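Local atomic coordinates of endoglucanase (Thermotoga maritima, PDB entry 2FVG), a protein that belongs to the M42 family of metallopeptidases and is probably an aminopeptidase that binds two divalent metal ions per subunit. Residues S152-K157 against K164-R169. Residues are numbered along the deposited sequence; the frame is centred on the assembly and turned at random.
With EDO (1,2-ethanediol), chain C.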
ATOM      1  N   SER A 152       1.751 -14.899  -4.549  1.00 34.95           N
ATOM      2  CA  SER A 152       2.466 -15.107  -3.319  1.00 39.21           C
ATOM      3  C   SER A 152       1.530 -15.541  -2.216  1.00 39.96           C
ATOM      4  O   SER A 152       0.340 -15.232  -2.231  1.00 44.09           O
ATOM      5  CB  SER A 152       3.224 -13.851  -2.897  1.00 40.62           C
ATOM      6  OG  SER A 152       4.081 -14.161  -1.815  1.00 50.11           O
ATOM      7  N   ASP A 153       2.098 -16.278  -1.277  1.00 36.77           N
ATOM      8  CA  ASP A 153       1.405 -16.780  -0.131  1.00 37.66           C
ATOM      9  C   ASP A 153       1.635 -15.752   0.972  1.00 36.29           C
ATOM     10  O   ASP A 153       2.413 -14.820   0.812  1.00 39.17           O
ATOM     11  CB  ASP A 153       2.034 -18.131   0.224  1.00 40.12           C
ATOM     12  CG  ASP A 153       1.170 -18.974   1.144  1.00 47.88           C
ATOM     13  OD1 ASP A 153       0.147 -18.471   1.679  1.00 53.68           O
ATOM     14  OD2 ASP A 153       1.527 -20.158   1.329  1.00 58.52           O
ATOM     15  N   TYR A 154       0.923 -15.878   2.072  1.00 36.40           N
ATOM     16  CA  TYR A 154       1.114 -15.002   3.206  1.00 34.54           C
ATOM     17  C   TYR A 154       1.331 -15.896   4.410  1.00 34.51           C
ATOM     18  O   TYR A 154       0.445 -16.647   4.785  1.00 34.15           O
ATOM     19  CB  TYR A 154      -0.110 -14.113   3.423  1.00 32.75           C
ATOM     20  CG  TYR A 154      -0.079 -13.309   4.710  1.00 33.44           C
ATOM     21  CD1 TYR A 154      -0.596 -13.833   5.895  1.00 31.27           C
ATOM     22  CD2 TYR A 154       0.445 -12.023   4.738  1.00 28.68           C
ATOM     23  CE1 TYR A 154      -0.579 -13.103   7.067  1.00 32.84           C
ATOM     24  CE2 TYR A 154       0.460 -11.282   5.889  1.00 29.66           C
ATOM     25  CZ  TYR A 154      -0.045 -11.823   7.057  1.00 33.31           C
ATOM     26  OH  TYR A 154      -0.031 -11.075   8.208  1.00 34.63           O
ATOM     27  N   ILE A 155       2.508 -15.831   5.008  1.00 34.80           N
ATOM     28  CA  ILE A 155       2.787 -16.632   6.196  1.00 38.51           C
ATOM     29  C   ILE A 155       3.117 -15.728   7.362  1.00 36.98           C
ATOM     30  O   ILE A 155       3.823 -14.748   7.224  1.00 36.68           O
ATOM     31  CB  ILE A 155       3.868 -17.722   5.965  1.00 37.92           C
ATOM     32  CG1 ILE A 155       5.154 -17.108   5.395  1.00 44.39           C
ATOM     33  CG2 ILE A 155       3.327 -18.795   5.018  1.00 42.86           C
ATOM     34  CD1 ILE A 155       6.380 -18.046   5.376  1.00 43.81           C
ATOM     35  N   GLU A 156       2.622 -16.085   8.530  1.00 37.38           N
ATOM     36  CA  GLU A 156       2.768 -15.256   9.702  1.00 38.79           C
ATOM     37  C   GLU A 156       3.181 -16.133  10.876  1.00 38.33           C
ATOM     38  O   GLU A 156       2.437 -17.045  11.239  1.00 38.44           O
ATOM     39  CB  GLU A 156       1.376 -14.691   9.957  1.00 39.55           C
ATOM     40  CG  GLU A 156       1.177 -13.619  10.981  1.00 46.02           C
ATOM     41  CD  GLU A 156      -0.316 -13.286  11.110  1.00 45.97           C
ATOM     42  OE1 GLU A 156      -1.060 -14.126  11.672  1.00 62.89           O
ATOM     43  OE2 GLU A 156      -0.755 -12.201  10.646  1.00 58.32           O
ATOM     44  N   LYS A 157       4.362 -15.908  11.454  1.00 35.79           N
ATOM     45  CA  LYS A 157       4.726 -16.655  12.669  1.00 33.52           C
ATOM     46  C   LYS A 157       5.723 -15.916  13.538  1.00 30.61           C
ATOM     47  O   LYS A 157       6.631 -15.238  13.042  1.00 24.03           O
ATOM     48  CB  LYS A 157       5.227 -18.076  12.372  1.00 36.54           C
ATOM     49  CG  LYS A 157       5.053 -19.075  13.562  1.00 36.76           C
ATOM     50  N   LYS A 164       3.487 -10.460  -0.304  1.00 25.52           N
ATOM     51  CA  LYS A 164       3.742  -9.433  -1.281  1.00 26.32           C
ATOM     52  C   LYS A 164       2.859  -8.228  -1.014  1.00 25.78           C
ATOM     53  O   LYS A 164       1.932  -8.275  -0.183  1.00 24.18           O
ATOM     54  CB  LYS A 164       3.473  -9.964  -2.695  1.00 25.39           C
ATOM     55  CG  LYS A 164       1.990 -10.170  -2.965  1.00 27.63           C
ATOM     56  CD  LYS A 164       1.745 -10.415  -4.396  1.00 22.81           C
ATOM     57  CE  LYS A 164       0.274 -10.605  -4.699  1.00 26.82           C
ATOM     58  NZ  LYS A 164      -0.542  -9.377  -4.599  1.00 20.24           N
ATOM     59  N   ALA A 165       3.158  -7.162  -1.755  1.00 25.41           N
ATOM     60  CA  ALA A 165       2.421  -5.898  -1.760  1.00 24.99           C
ATOM     61  C   ALA A 165       2.194  -5.316  -0.368  1.00 24.85           C
ATOM     62  O   ALA A 165       1.224  -4.592  -0.176  1.00 28.36           O
ATOM     63  CB  ALA A 165       1.087  -6.066  -2.464  1.00 22.49           C
ATOM     64  N   PHE A 166       3.076  -5.593   0.583  1.00 25.27           N
ATOM     65  CA  PHE A 166       2.918  -4.978   1.931  1.00 28.13           C
ATOM     66  C   PHE A 166       2.968  -3.443   1.765  1.00 30.31           C
ATOM     67  O   PHE A 166       2.380  -2.682   2.548  1.00 35.24           O
ATOM     68  CB  PHE A 166       3.958  -5.485   2.918  1.00 25.37           C
ATOM     69  CG  PHE A 166       3.650  -6.855   3.516  1.00 24.83           C
ATOM     70  CD1 PHE A 166       2.350  -7.335   3.597  1.00 28.61           C
ATOM     71  CD2 PHE A 166       4.672  -7.603   4.102  1.00 26.61           C
ATOM     72  CE1 PHE A 166       2.078  -8.579   4.198  1.00 27.91           C
ATOM     73  CE2 PHE A 166       4.413  -8.849   4.715  1.00 28.16           C
ATOM     74  CZ  PHE A 166       3.116  -9.329   4.769  1.00 25.69           C
ATOM     75  N   ASP A 167       3.691  -3.013   0.738  1.00 31.90           N
ATOM     76  CA  ASP A 167       3.708  -1.613   0.284  1.00 31.84           C
ATOM     77  C   ASP A 167       2.669  -1.534  -0.867  1.00 31.13           C
ATOM     78  O   ASP A 167       2.979  -1.940  -2.004  1.00 27.58           O
ATOM     79  CB  ASP A 167       5.096  -1.270  -0.251  1.00 32.88           C
ATOM     80  CG  ASP A 167       5.156   0.107  -0.912  1.00 41.72           C
ATOM     81  OD1 ASP A 167       4.297   0.977  -0.630  1.00 40.31           O
ATOM     82  OD2 ASP A 167       6.086   0.315  -1.717  1.00 36.31           O
ATOM     83  N   ASP A 168       1.452  -1.035  -0.607  1.00 30.95           N
ATOM     84  CA  ASP A 168       1.007  -0.492   0.689  1.00 28.31           C
ATOM     85  C   ASP A 168      -0.250  -1.197   1.251  1.00 29.40           C
ATOM     86  O   ASP A 168      -1.097  -0.590   1.943  1.00 30.03           O
ATOM     87  CB  ASP A 168       0.769   1.024   0.539  1.00 29.75           C
ATOM     88  CG  ASP A 168       0.694   1.761   1.874  1.00 31.66           C
ATOM     89  OD1 ASP A 168       1.214   1.235   2.891  1.00 31.81           O
ATOM     90  OD2 ASP A 168       0.100   2.875   1.906  1.00 24.82           O
ATOM     91  N   ARG A 169      -0.366  -2.501   1.016  1.00 28.54           N
ATOM     92  CA  ARG A 169      -1.510  -3.223   1.570  1.00 25.48           C
ATOM     93  C   ARG A 169      -1.458  -3.246   3.105  1.00 27.48           C
ATOM     94  O   ARG A 169      -2.505  -3.385   3.736  1.00 28.21           O
ATOM     95  CB  ARG A 169      -1.665  -4.623   0.957  1.00 24.56           C
ATOM     96  CG  ARG A 169      -1.786  -4.607  -0.610  1.00 19.54           C
ATOM     97  CD  ARG A 169      -3.208  -4.270  -1.183  1.00 14.89           C
ATOM     98  NE  ARG A 169      -3.147  -3.979  -2.621  1.00 21.97           N
ATOM     99  CZ  ARG A 169      -3.060  -4.895  -3.578  1.00 23.61           C
ATOM    100  NH1 ARG A 169      -3.022  -6.190  -3.283  1.00 32.44           N
ATOM    101  NH2 ARG A 169      -3.015  -4.519  -4.840  1.00 29.56           N
TER
HETATM  102  C1  EDO C 341       4.083  -6.573  -4.819  1.00 61.37           C
HETATM  103  O1  EDO C 341       3.952  -6.807  -6.217  1.00 70.52           O
HETATM  104  C2  EDO C 341       5.543  -6.774  -4.434  1.00 64.68           C
HETATM  105  O2  EDO C 341       5.652  -6.934  -3.018  1.00 59.59           O
HETATM  106  O   HOH W   1       1.246 -12.355  -0.291  1.00 39.90           O
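Two groups grip Lys-164 NZ: Glu-64 OE1 in a salt bridge and Met-10 O in a hydrogen bond. This anchors the end of a chain whose stem lies against Ser-152. Ser-152 CB sits 3.9 Å from Lys-164 CG and touches CB and CD about as closely. With OG anti to the backbone N (chi1 -170°), Ser-152 reaches Asn-311 OD1 by a hydrogen bond. No direct hydrogen bond joins the two segments. A water bridges them instead: it donates to Asp-153 O (2.9 Å) and accepts from Lys-164 N (2.9 Å).

The second meeting is aromatic. Tyr-154 CE2 lies 3.5 Å from Phe-166 CZ, at the edge of the Phe-166 ring. The ring planes stand at 84° and the centroids are 5.9 Å apart. The rings touch at their borders. Neither lies over the other's face, so it is not a T-shaped stack. Tyr-154 OH donates to Glu-156 OE2 (2.8 Å), which it meets on the anti side, 33° out of the carboxylate plane. A leucine in place of Tyr-154 would probably leave Glu-156 OE2 without this donor and open a gap beside the Phe-166 rim.

Phe-166 follows the N-cap Ala-165. Next comes Asp-167, predicted to bind both metal ions of the site, and then a cis peptide before Asp-168. The contact thus packs the entry to strand 155-157 against the start of helix 166-180. Antiparallel strand 160-163 links the two. Helix 4-9 touches both rings through Leu-4, strand 160-163 does so through Ala-161, and strand 312-315 meets Phe-166.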